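Local coordinates for penicillin-binding protein 2B (Streptococcus pneumoniae, PDB 2WAD) that probably cross-links peptides between adjacent glycan strands of cell-wall peptidoglycan as the transpeptidase of the elongasome, and binds penicillin, at residues Ile393-Gly396 against Trp397-Val401; Pro433-Ala436 against Val437-Leu440; Ser444-Tyr447 against Val448-Ala452; Asn575-Glu578 against Ser579-Ala582; Leu584-Gly587 against Phe588-Ser592. All coordinates share one frame; numbering follows the deposited sequence. Where two conformers were deposited one is given.

Contact 1: residues Ile393-Gly396 against Trp397-Val401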
loop_
_atom_site.group_PDB
_atom_site.type_symbol
_atom_site.label_atom_id
_atom_site.label_comp_id
_atom_site.label_asym_id
_atom_site.label_seq_id
_atom_site.Cartn_x
_atom_site.Cartn_y
_atom_site.Cartn_z
ATOM N N ILE A 393 5.132 -29.986 1.249
ATOM C CA ILE A 393 6.247 -30.869 1.530
ATOM C C ILE A 393 7.045 -30.369 2.733
ATOM O O ILE A 393 7.473 -31.157 3.578
ATOM C CB ILE A 393 7.148 -31.072 0.285
ATOM C CG1 ILE A 393 6.331 -31.669 -0.865
ATOM C CG2 ILE A 393 8.255 -32.084 0.553
ATOM C CD1 ILE A 393 7.068 -31.710 -2.220
ATOM N N SER A 394 7.297 -29.068 2.812
ATOM C CA SER A 394 8.033 -28.551 3.963
ATOM C C SER A 394 7.312 -28.948 5.270
ATOM O O SER A 394 7.930 -29.371 6.243
ATOM C CB SER A 394 8.158 -27.031 3.888
ATOM O OG SER A 394 8.888 -26.611 2.747
ATOM N N SER A 395 5.998 -28.798 5.287
ATOM C CA SER A 395 5.203 -29.147 6.450
ATOM C C SER A 395 5.339 -30.631 6.788
ATOM O O SER A 395 5.308 -30.990 7.958
ATOM C CB SER A 395 3.745 -28.759 6.226
ATOM O OG SER A 395 3.063 -28.627 7.462
ATOM N N GLY A 396 5.483 -31.471 5.762
ATOM C CA GLY A 396 5.775 -32.887 5.916
ATOM C C GLY A 396 7.093 -33.155 6.632
ATOM O O GLY A 396 7.159 -34.018 7.499
ATOM N N TRP A 397 8.152 -32.440 6.265
ATOM C CA TRP A 397 9.421 -32.552 6.972
ATOM C C TRP A 397 9.317 -32.061 8.426
ATOM O O TRP A 397 9.810 -32.744 9.317
ATOM C CB TRP A 397 10.529 -31.789 6.236
ATOM C CG TRP A 397 10.975 -32.451 4.961
ATOM C CD1 TRP A 397 11.184 -33.789 4.769
ATOM C CD2 TRP A 397 11.274 -31.819 3.716
ATOM N NE1 TRP A 397 11.594 -34.028 3.493
ATOM C CE2 TRP A 397 11.650 -32.838 2.817
ATOM C CE3 TRP A 397 11.262 -30.489 3.269
ATOM C CZ2 TRP A 397 11.997 -32.575 1.491
ATOM C CZ3 TRP A 397 11.600 -30.225 1.950
ATOM C CH2 TRP A 397 11.964 -31.268 1.074
ATOM N N GLU A 398 8.682 -30.905 8.659
ATOM C CA GLU A 398 8.572 -30.316 9.999
ATOM C C GLU A 398 7.849 -31.192 11.009
ATOM O O GLU A 398 8.249 -31.257 12.172
ATOM C CB GLU A 398 7.945 -28.917 10.010
ATOM C CG GLU A 398 8.684 -27.930 9.150
ATOM C CD GLU A 398 7.973 -26.605 9.054
ATOM O OE1 GLU A 398 8.659 -25.592 8.797
ATOM O OE2 GLU A 398 6.735 -26.571 9.210
ATOM N N ASN A 399 6.809 -31.871 10.539
ATOM C CA ASN A 399 5.951 -32.662 11.398
ATOM C C ASN A 399 6.272 -34.163 11.410
ATOM O O ASN A 399 5.454 -34.974 11.806
ATOM C CB ASN A 399 4.488 -32.360 11.047
ATOM C CG ASN A 399 4.125 -30.940 11.385
ATOM O OD1 ASN A 399 3.834 -30.637 12.537
ATOM N ND2 ASN A 399 4.169 -30.040 10.394
ATOM N N GLY A 400 7.463 -34.544 10.963
ATOM C CA GLY A 400 7.881 -35.941 11.070
ATOM C C GLY A 400 7.195 -36.914 10.121
ATOM O O GLY A 400 7.226 -38.124 10.333
ATOM N N VAL A 401 6.594 -36.403 9.054
ATOM C CA VAL A 401 5.901 -37.264 8.108
ATOM C C VAL A 401 6.837 -37.794 7.020
ATOM O O VAL A 401 6.688 -38.918 6.555
ATOM C CB VAL A 401 4.721 -36.507 7.466
ATOM C CG1 VAL A 401 3.947 -37.421 6.521
ATOM C CG2 VAL A 401 3.811 -35.985 8.577
#

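Contact 2: residues Pro433-Ala436 against Val437-Leu440. Unlike the reference sequence in segment 437-440: Glu438 (reference Gln).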
loop_
_atom_site.group_PDB
_atom_site.type_symbol
_atom_site.label_atom_id
_atom_site.label_comp_id
_atom_site.label_asym_id
_atom_site.label_seq_id
_atom_site.Cartn_x
_atom_site.Cartn_y
_atom_site.Cartn_z
ATOM N N PRO A 433 6.304 -45.171 -8.407
ATOM C CA PRO A 433 7.078 -44.522 -7.359
ATOM C C PRO A 433 7.505 -43.120 -7.783
ATOM O O PRO A 433 7.727 -42.872 -8.977
ATOM C CB PRO A 433 8.285 -45.446 -7.179
ATOM C CG PRO A 433 8.421 -46.155 -8.495
ATOM C CD PRO A 433 7.059 -46.206 -9.131
ATOM N N ILE A 434 7.575 -42.221 -6.801
ATOM C CA ILE A 434 7.878 -40.808 -7.012
ATOM C C ILE A 434 8.585 -40.230 -5.770
ATOM O O ILE A 434 8.124 -40.394 -4.643
ATOM C CB ILE A 434 6.574 -40.034 -7.401
ATOM C CG1 ILE A 434 6.908 -38.686 -8.017
ATOM C CG2 ILE A 434 5.622 -39.827 -6.219
ATOM C CD1 ILE A 434 5.688 -37.966 -8.598
ATOM N N THR A 435 9.734 -39.591 -5.978
ATOM C CA THR A 435 10.458 -38.870 -4.935
ATOM C C THR A 435 9.914 -37.455 -4.732
ATOM O O THR A 435 8.996 -37.006 -5.420
ATOM C CB THR A 435 11.954 -38.720 -5.282
ATOM O OG1 THR A 435 12.110 -37.890 -6.447
ATOM C CG2 THR A 435 12.646 -40.087 -5.480
ATOM N N ALA A 436 10.485 -36.736 -3.772
ATOM C CA ALA A 436 9.964 -35.407 -3.448
ATOM C C ALA A 436 10.298 -34.445 -4.600
ATOM O O ALA A 436 9.470 -33.625 -5.005
ATOM C CB ALA A 436 10.523 -34.927 -2.118
ATOM N N VAL A 437 11.493 -34.606 -5.154
ATOM C CA VAL A 437 11.963 -33.822 -6.299
ATOM C C VAL A 437 11.019 -34.011 -7.491
ATOM O O VAL A 437 10.642 -33.036 -8.130
ATOM C CB VAL A 437 13.387 -34.247 -6.695
ATOM C CG1 VAL A 437 13.853 -33.535 -7.977
ATOM C CG2 VAL A 437 14.392 -34.031 -5.544
ATOM N N GLU A 438 10.608 -35.261 -7.738
ATOM C CA GLU A 438 9.794 -35.640 -8.884
ATOM C C GLU A 438 8.349 -35.239 -8.669
ATOM O O GLU A 438 7.664 -34.848 -9.625
ATOM C CB GLU A 438 9.857 -37.165 -9.139
ATOM C CG GLU A 438 11.157 -37.680 -9.814
ATOM C CD GLU A 438 11.377 -39.192 -9.587
ATOM O OE1 GLU A 438 10.523 -39.842 -8.953
ATOM O OE2 GLU A 438 12.405 -39.741 -10.028
ATOM N N ALA A 439 7.891 -35.361 -7.421
ATOM C CA ALA A 439 6.618 -34.773 -7.036
ATOM C C ALA A 439 6.497 -33.306 -7.435
ATOM O O ALA A 439 5.458 -32.860 -7.908
ATOM C CB ALA A 439 6.344 -34.947 -5.536
ATOM N N LEU A 440 7.553 -32.543 -7.232
ATOM C CA LEU A 440 7.533 -31.141 -7.656
ATOM C C LEU A 440 7.610 -31.031 -9.183
ATOM O O LEU A 440 6.843 -30.273 -9.801
ATOM C CB LEU A 440 8.645 -30.356 -6.956
ATOM C CG LEU A 440 8.416 -30.075 -5.458
ATOM C CD1 LEU A 440 9.637 -29.519 -4.755
ATOM C CD2 LEU A 440 7.259 -29.120 -5.222
#

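Contact 3: residues Ser444-Tyr447 against Val448-Ala452. Unlike the reference sequence in segment 444-447: Ala446 (reference Thr). Unlike the reference sequence in segment 448-452: Val448 (reference Met).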
loop_
_atom_site.group_PDB
_atom_site.type_symbol
_atom_site.label_atom_id
_atom_site.label_comp_id
_atom_site.label_asym_id
_atom_site.label_seq_id
_atom_site.Cartn_x
_atom_site.Cartn_y
_atom_site.Cartn_z
ATOM N N SER A 444 2.681 -33.618 -8.698
ATOM C CA SER A 444 1.879 -34.727 -8.201
ATOM C C SER A 444 0.964 -34.296 -7.062
ATOM O O SER A 444 1.439 -33.818 -6.022
ATOM C CB SER A 444 2.812 -35.830 -7.691
ATOM O OG SER A 444 2.086 -36.746 -6.901
ATOM N N ASN A 445 -0.341 -34.478 -7.235
ATOM C CA ASN A 445 -1.246 -34.355 -6.092
ATOM C C ASN A 445 -1.136 -35.527 -5.101
ATOM O O ASN A 445 -1.359 -35.334 -3.907
ATOM C CB ASN A 445 -2.706 -34.205 -6.532
ATOM C CG ASN A 445 -3.045 -32.814 -7.059
ATOM O OD1 ASN A 445 -2.375 -31.812 -6.776
ATOM N ND2 ASN A 445 -4.138 -32.744 -7.810
ATOM N N ALA A 446 -0.805 -36.730 -5.573
ATOM C CA ALA A 446 -0.733 -37.902 -4.689
ATOM C C ALA A 446 0.291 -37.692 -3.582
ATOM O O ALA A 446 0.078 -38.122 -2.440
ATOM C CB ALA A 446 -0.391 -39.175 -5.451
ATOM N N TYR A 447 1.408 -37.065 -3.933
ATOM C CA TYR A 447 2.499 -36.906 -2.957
ATOM C C TYR A 447 2.085 -35.980 -1.793
ATOM O O TYR A 447 2.380 -36.281 -0.619
ATOM C CB TYR A 447 3.763 -36.374 -3.643
ATOM C CG TYR A 447 5.038 -36.537 -2.828
ATOM C CD1 TYR A 447 5.804 -37.685 -2.942
ATOM C CD2 TYR A 447 5.458 -35.559 -1.928
ATOM C CE1 TYR A 447 6.959 -37.861 -2.195
ATOM C CE2 TYR A 447 6.607 -35.730 -1.161
ATOM C CZ TYR A 447 7.346 -36.883 -1.310
ATOM O OH TYR A 447 8.487 -37.090 -0.574
ATOM N N VAL A 448 1.396 -34.874 -2.113
ATOM C CA VAL A 448 1.073 -33.858 -1.127
ATOM C C VAL A 448 -0.177 -34.203 -0.322
ATOM O O VAL A 448 -0.314 -33.759 0.808
ATOM C CB VAL A 448 0.913 -32.432 -1.719
ATOM C CG1 VAL A 448 2.275 -31.844 -2.119
ATOM C CG2 VAL A 448 -0.091 -32.399 -2.864
ATOM N N VAL A 449 -1.098 -34.947 -0.920
ATOM C CA VAL A 449 -2.274 -35.434 -0.222
ATOM C C VAL A 449 -1.895 -36.526 0.798
ATOM O O VAL A 449 -2.376 -36.525 1.931
ATOM C CB VAL A 449 -3.350 -35.930 -1.213
ATOM C CG1 VAL A 449 -4.445 -36.661 -0.468
ATOM C CG2 VAL A 449 -3.977 -34.747 -1.950
ATOM N N GLN A 450 -1.021 -37.445 0.414
ATOM C CA GLN A 450 -0.455 -38.408 1.357
ATOM C C GLN A 450 0.358 -37.727 2.456
ATOM O O GLN A 450 0.216 -38.060 3.613
ATOM C CB GLN A 450 0.387 -39.464 0.624
ATOM C CG GLN A 450 -0.450 -40.497 -0.109
ATOM C CD GLN A 450 0.382 -41.487 -0.919
ATOM O OE1 GLN A 450 0.510 -42.652 -0.537
ATOM N NE2 GLN A 450 0.917 -41.043 -2.061
ATOM N N THR A 451 1.175 -36.737 2.113
ATOM C CA THR A 451 1.840 -35.924 3.122
ATOM C C THR A 451 0.888 -35.276 4.116
ATOM O O THR A 451 1.124 -35.396 5.321
ATOM C CB THR A 451 2.731 -34.824 2.516
ATOM O OG1 THR A 451 3.751 -35.419 1.710
ATOM C CG2 THR A 451 3.395 -34.007 3.612
ATOM N N ALA A 452 -0.153 -34.587 3.635
ATOM C CA ALA A 452 -1.149 -33.987 4.541
ATOM C C ALA A 452 -1.848 -35.011 5.447
ATOM O O ALA A 452 -1.998 -34.790 6.647
ATOM C CB ALA A 452 -2.217 -33.183 3.768
#

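Contact 4: residues Asn575-Glu578 against Ser579-Ala582. Unlike the reference sequence in segment 575-578: Glu578 (reference Asp). Unlike the reference sequence in segment 579-582: Ala582 (reference Ser).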
loop_
_atom_site.group_PDB
_atom_site.type_symbol
_atom_site.label_atom_id
_atom_site.label_comp_id
_atom_site.label_asym_id
_atom_site.label_seq_id
_atom_site.Cartn_x
_atom_site.Cartn_y
_atom_site.Cartn_z
ATOM N N ASN A 575 11.578 -23.618 9.097
ATOM C CA ASN A 575 12.109 -24.659 9.987
ATOM C C ASN A 575 12.398 -25.993 9.301
ATOM O O ASN A 575 11.910 -27.058 9.721
ATOM C CB ASN A 575 11.181 -24.870 11.197
ATOM C CG ASN A 575 11.824 -25.753 12.261
ATOM O OD1 ASN A 575 13.045 -25.752 12.400
ATOM N ND2 ASN A 575 11.022 -26.529 12.982
ATOM N N ILE A 576 13.182 -25.949 8.230
ATOM C CA ILE A 576 13.567 -27.199 7.584
ATOM C C ILE A 576 15.073 -27.161 7.419
ATOM O O ILE A 576 15.648 -26.084 7.346
ATOM C CB ILE A 576 12.942 -27.376 6.189
ATOM C CG1 ILE A 576 13.274 -26.175 5.274
ATOM C CG2 ILE A 576 11.466 -27.623 6.323
ATOM C CD1 ILE A 576 12.638 -26.273 3.881
ATOM N N SER A 577 15.704 -28.326 7.333
ATOM C CA SER A 577 17.162 -28.402 7.271
ATOM C C SER A 577 17.677 -27.822 5.952
ATOM O O SER A 577 16.930 -27.649 4.986
ATOM C CB SER A 577 17.613 -29.858 7.391
ATOM O OG SER A 577 17.136 -30.589 6.274
ATOM N N GLU A 578 18.965 -27.511 5.929
ATOM C CA GLU A 578 19.624 -27.081 4.714
ATOM C C GLU A 578 19.476 -28.085 3.564
ATOM O O GLU A 578 19.356 -27.705 2.399
ATOM C CB GLU A 578 21.104 -26.873 5.025
ATOM C CG GLU A 578 21.857 -26.140 3.952
ATOM C CD GLU A 578 23.223 -25.707 4.431
ATOM O OE1 GLU A 578 23.573 -26.041 5.586
ATOM O OE2 GLU A 578 23.935 -25.030 3.654
ATOM N N SER A 579 19.514 -29.373 3.874
ATOM C CA SER A 579 19.485 -30.389 2.829
ATOM C C SER A 579 18.067 -30.650 2.303
ATOM O O SER A 579 17.889 -30.970 1.131
ATOM C CB SER A 579 20.185 -31.671 3.279
ATOM O OG SER A 579 19.494 -32.233 4.370
ATOM N N ASP A 580 17.065 -30.469 3.160
ATOM C CA ASP A 580 15.680 -30.358 2.734
ATOM C C ASP A 580 15.424 -29.197 1.757
ATOM O O ASP A 580 14.812 -29.378 0.716
ATOM C CB ASP A 580 14.751 -30.350 3.956
ATOM C CG ASP A 580 14.672 -31.719 4.624
ATOM O OD1 ASP A 580 14.173 -31.817 5.757
ATOM O OD2 ASP A 580 15.125 -32.721 4.037
ATOM N N MET A 581 15.897 -28.002 2.075
ATOM C CA MET A 581 15.810 -26.876 1.169
ATOM C C MET A 581 16.507 -27.163 -0.173
ATOM O O MET A 581 16.102 -26.656 -1.223
ATOM C CB MET A 581 16.398 -25.625 1.821
ATOM C CG MET A 581 16.321 -24.341 0.965
ATOM S SD MET A 581 14.615 -23.912 0.562
ATOM C CE MET A 581 13.971 -23.232 2.106
ATOM N N ALA A 582 17.568 -27.965 -0.131
ATOM C CA ALA A 582 18.289 -28.328 -1.346
ATOM C C ALA A 582 17.414 -29.253 -2.202
ATOM O O ALA A 582 17.450 -29.202 -3.424
ATOM C CB ALA A 582 19.646 -28.965 -1.001
#

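Contact 5: residues Leu584-Gly587 against Phe588-Ser592. Unlike the reference sequence in segment 588-592: Ser592 (reference Ala).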
loop_
_atom_site.group_PDB
_atom_site.type_symbol
_atom_site.label_atom_id
_atom_site.label_comp_id
_atom_site.label_asym_id
_atom_site.label_seq_id
_atom_site.Cartn_x
_atom_site.Cartn_y
_atom_site.Cartn_z
ATOM N N LEU A 584 14.043 -28.981 -2.301
ATOM C CA LEU A 584 13.101 -28.082 -2.961
ATOM C C LEU A 584 13.744 -27.415 -4.179
ATOM O O LEU A 584 13.109 -27.345 -5.217
ATOM C CB LEU A 584 12.578 -27.006 -2.007
ATOM C CG LEU A 584 11.858 -27.482 -0.736
ATOM C CD1 LEU A 584 11.353 -26.268 0.074
ATOM C CD2 LEU A 584 10.727 -28.514 -0.997
ATOM N N HIS A 585 14.966 -26.899 -4.026
ATOM C CA HIS A 585 15.741 -26.295 -5.115
ATOM C C HIS A 585 15.962 -27.218 -6.327
ATOM O O HIS A 585 15.964 -26.757 -7.468
ATOM C CB HIS A 585 17.095 -25.798 -4.585
ATOM C CG HIS A 585 17.018 -24.533 -3.777
ATOM N ND1 HIS A 585 18.138 -23.866 -3.331
ATOM C CD2 HIS A 585 15.962 -23.803 -3.351
ATOM C CE1 HIS A 585 17.776 -22.783 -2.666
ATOM N NE2 HIS A 585 16.457 -22.718 -2.665
ATOM N N GLN A 586 16.143 -28.514 -6.086
ATOM C CA GLN A 586 16.328 -29.485 -7.173
ATOM C C GLN A 586 14.984 -29.735 -7.859
ATOM O O GLN A 586 14.924 -29.856 -9.080
ATOM C CB GLN A 586 16.950 -30.799 -6.655
ATOM C CG GLN A 586 17.308 -31.852 -7.708
ATOM C CD GLN A 586 18.434 -31.432 -8.666
ATOM O OE1 GLN A 586 19.301 -30.633 -8.316
ATOM N NE2 GLN A 586 18.423 -31.979 -9.878
ATOM N N GLY A 587 13.900 -29.788 -7.091
ATOM C CA GLY A 587 12.586 -29.921 -7.703
ATOM C C GLY A 587 12.215 -28.758 -8.611
ATOM O O GLY A 587 11.752 -28.959 -9.732
ATOM N N PHE A 588 12.396 -27.532 -8.130
ATOM C CA PHE A 588 12.110 -26.336 -8.942
ATOM C C PHE A 588 13.026 -26.273 -10.164
ATOM O O PHE A 588 12.683 -25.698 -11.204
ATOM C CB PHE A 588 12.238 -25.032 -8.132
ATOM C CG PHE A 588 11.019 -24.681 -7.316
ATOM C CD1 PHE A 588 10.258 -25.664 -6.698
ATOM C CD2 PHE A 588 10.627 -23.354 -7.161
ATOM C CE1 PHE A 588 9.137 -25.347 -5.923
ATOM C CE2 PHE A 588 9.488 -23.030 -6.400
ATOM C CZ PHE A 588 8.753 -24.039 -5.786
ATOM N N TYR A 589 14.213 -26.845 -10.039
ATOM C CA TYR A 589 15.147 -26.811 -11.159
ATOM C C TYR A 589 14.726 -27.793 -12.252
ATOM O O TYR A 589 14.774 -27.466 -13.432
ATOM C CB TYR A 589 16.576 -27.121 -10.703
ATOM C CG TYR A 589 17.555 -27.211 -11.864
ATOM C CD1 TYR A 589 18.177 -26.071 -12.381
ATOM C CD2 TYR A 589 17.841 -28.437 -12.461
ATOM C CE1 TYR A 589 19.049 -26.150 -13.441
ATOM C CE2 TYR A 589 18.724 -28.527 -13.521
ATOM C CZ TYR A 589 19.328 -27.376 -13.994
ATOM O OH TYR A 589 20.206 -27.422 -15.042
ATOM N N GLN A 590 14.292 -28.985 -11.848
ATOM C CA GLN A 590 13.801 -30.011 -12.763
ATOM C C GLN A 590 12.433 -29.694 -13.387
ATOM O O GLN A 590 12.099 -30.213 -14.449
ATOM C CB GLN A 590 13.813 -31.384 -12.060
ATOM C CG GLN A 590 15.245 -31.921 -11.745
ATOM C CD GLN A 590 15.306 -33.381 -11.265
ATOM O OE1 GLN A 590 14.375 -34.176 -11.446
ATOM N NE2 GLN A 590 16.414 -33.728 -10.621
ATOM N N VAL A 591 11.629 -28.867 -12.730
ATOM C CA VAL A 591 10.371 -28.401 -13.298
ATOM C C VAL A 591 10.684 -27.714 -14.630
ATOM O O VAL A 591 9.886 -27.777 -15.571
ATOM C CB VAL A 591 9.706 -27.345 -12.368
ATOM C CG1 VAL A 591 8.673 -26.509 -13.119
ATOM C CG2 VAL A 591 9.074 -28.014 -11.149
ATOM N N SER A 592 11.832 -27.042 -14.697
ATOM C CA SER A 592 12.166 -26.242 -15.872
ATOM C C SER A 592 13.246 -26.866 -16.763
ATOM O O SER A 592 13.476 -26.363 -17.852
ATOM C CB SER A 592 12.596 -24.829 -15.497
ATOM O OG SER A 592 13.698 -24.868 -14.608
#

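Contact 1: residues Ile393-Gly396 against Trp397-Val401
Ile393 keeps CG1 beside its backbone N (chi1 -59°), which sends CG2 anti to that N; Trp397, one helical turn on, holds CG beside its own N in much the same way (chi1 -72°). The two side chains therefore lie side by side and point the same way, with CG2 of Ile393 over one face of the indole. That methyl is 3.9 Å from the centroid of the six-membered ring of Trp397 and 13° off the ring normal, a geometry that qualifies as CH-pi. NE1 of the same indole is hydrogen-bonded to Gly404 O, which should limit rotation of the ring.

Asn399 is the first residue to leave helical backbone angles, and its side chain folds back to the last turn. ND2 of Asn399 donates to Ser395 O over 2.9 Å, with the acceptor lying in the amide plane. Backbone N of Asn399 reaches the same Ser395 O at 3.1 Å, so two donors grip one carbonyl. A Schellman motif closes the helix: Val401 N donates to Gly396 O at 2.9 Å, while Gly400, at positive phi, makes a weak 3.4 Å bond from its N to Trp397 O.

Thr481 OG1 is hydrogen-bonded to both Ser395 OG and Glu398 OE2. Glu398 OE1 also lies close to Glu484 OE1, so the ionisation of this pair may be shifted. Chemically, the end of helix 389-398 is thus finished by its own chain: carbonyls of its last turn are taken up by Asn399 and Val401, and the indole is held both over a methyl and through its N-H.

Contact 2: residues Pro433-Ala436 against Val437-Leu440
Thr435 and Glu438 exchange bonds in both directions, and their conformations make this possible. Thr435 places OG1 between its backbone N and carbonyl carbon (chi1 65°), facing the first turn of the helix; there OG1 accepts from Glu438 N at 3.3 Å. Glu438, which is glutamine in the reference sequence, keeps CG beside its backbone N and runs extended from there (chi2 160°). This course carries the carboxylate back across Thr435, and OE1 of Glu438 receives the N-H of Thr435 at 3.1 Å. The donor meets that oxygen from above the carboxylate plane, 46° out of it.

Ile434, which is buried, packs beside this exchange and against Tyr447 as well. With CG1 anti to its backbone N, it slides past Glu438 in the opposite direction, bringing Ile434 CG1 to 3.5 Å from Glu438 CB. Farther along, Ile434 CD1 rests 4.3 Å from Ala439 CB.

The backbone takes over at the next step, with Ala439 N donating to Thr435 O at 2.8 Å and Leu440 N to Ala436 O at 3.1 Å. Asn405 OD1 accepts from Val437 N, and weakly from Ala436 N, so the first turn of the helix is also served from a loop. Reciprocal bonds of this kind, N-cap side chain to N3 backbone and N3 side chain to N-cap backbone, define a capping box, here where strand 432-434 passes into helix 436-442 of the transpeptidase domain.

Contact 3: residues Ser444-Tyr447 against Val448-Ala452
Tyr447 O and Ala446 O each take two donors from the residue one turn later, in both cases its backbone N-H and its side chain. Thr451 OG1 donates to Tyr447 O at 2.8 Å, and Thr451 N reaches the same oxygen at 3.0 Å from the opposite face of the carbonyl plane. The hydroxyl gets there because OG1 of Thr451 sits beside its own backbone N (chi1 -60°), leaving CG2 anti to that N.

Gln450 repeats the scheme with a longer arm. Its NE2 meets Ala446 O at 3.1 Å from above the carbonyl plane, 66° out of it, although the acceptor lies almost exactly in the amide plane of Gln450. Gln450 N comes to Ala446 O from the other face, also at 3.1 Å. NE2 has a further acceptor in Thr409 O, so this amide joins the helix to strand 408-410.

Asn445 O accepts from Val449 N at 3.0 Å and, weakly, from Val448 N at 3.3 Å. At the helix start, Ser444 OG is the N-cap acceptor for Tyr447 N, 3.1 Å away, and is also bonded to Asp410 OD2. The side chain of Asn445 is satisfied at both ends, OD1 by Lys389 NZ and ND2 by Tyr422 O, in an arrangement consistent with the SxN motif of penicillin-recognising enzymes near Ser386, the serine thought to form the acyl-ester intermediate.

Chemically, side-chain donors supplement the backbone bonds of the first turns, while the polar groups at the helix start are held to neighbouring segments, so the position of Asn445 is defined from several directions.

Contact 4: residues Asn575-Glu578 against Ser579-Ala582
Ser577 and Asp580 provide the capping hydrogen bond: with the hydroxyl between backbone N and carbonyl carbon (chi1 64°), OG of Ser577 is placed where Asp580 N can donate to it, at 3.1 Å. The bond is fairly straight, 162° at the hydrogen, and identifies Ser577 as the N-cap of helix 578-593.

Backbone bonds begin the helix proper. Met581 N donates to Ser577 O at 3.1 Å, and Ala582 N to Glu578 O at the same distance of 3.1 Å but with a more bent geometry.

Apolar contact joins the residue before the cap to the first turn's inner side. Ile576 and Met581 cross at about a right angle, with Ile576 CD1 at 3.8 Å from Met581 CE. Bends at chi2 and chi3 of Met581, the latter 75°, fold its methyl back to that place. Ile576 CB also lies 4.1 Å from Asp580 CB.

The residue before the N-cap touching the one five places later is the pattern of a hydrophobic staple. Helix 578-593 thus starts with a polar cap and an apolar clasp together, and the carboxylate of Asp580, in the first turn, is probably favoured by the helix dipole.

Contact 5: residues Leu584-Gly587 against Phe588-Ser592
Phe588 and Leu584 stand one turn apart on helix 578-593 of the transpeptidase domain, and the aromatic ring lies alongside the backbone of the preceding turn. Phe588 N donates to Leu584 O at 3.0 Å in a nearly straight bond. With CG beside its backbone N (chi1 -82°), Phe588 brings CD1 to 3.6 Å from the same Leu584 O, and Gly587 C lies at the ring edge, near its plane. Farther out, Phe588 packs on Ser613 and Lys615 of strand 613-616.

Tyr589 takes the other course, CG anti to its backbone N, which directs its ring away from the earlier turn to stack with His593; CB alone stays near the backbone, 3.3 Å from His585 O. Gln586 and Gln590 slant across one another with their amide planes 81° apart. Gln590 CG passes 3.4 Å from Gln586 O, while Gln590 N donates to that oxygen at 3.0 Å.

Gly587 has no side chain, and Val437 of helix 436-442 packs against its CA. Val591 N closes the turn on Gly587 O at 3.0 Å, and Val591 CG2 comes to 3.2 Å from Gly587 O.

All five contacts belong to the transpeptidase domain, on one side of the chain's centre, and follow each other in series along the sequence. Contact 1 closes helix 389-398, contact 2 opens helix 436-442, contact 3 starts helix 445-455 directly after it, and contacts 4 and 5 share helix 578-593, their centres about 14 Å apart. Helix 389-398 touches the other three helices: Ile393 CD1 is 3.9 Å from Leu440 CG, Gly396 CA is 3.5 Å from Thr451 CG2, and Trp397 CZ3 is 3.5 Å from Leu584 CD2. The result is a helical cluster bordering the active site through Asn445 of contact 3, its side chain about 5 Å from that of Ser386, the probable acyl-ester nucleophile; contact 4 lies farther off.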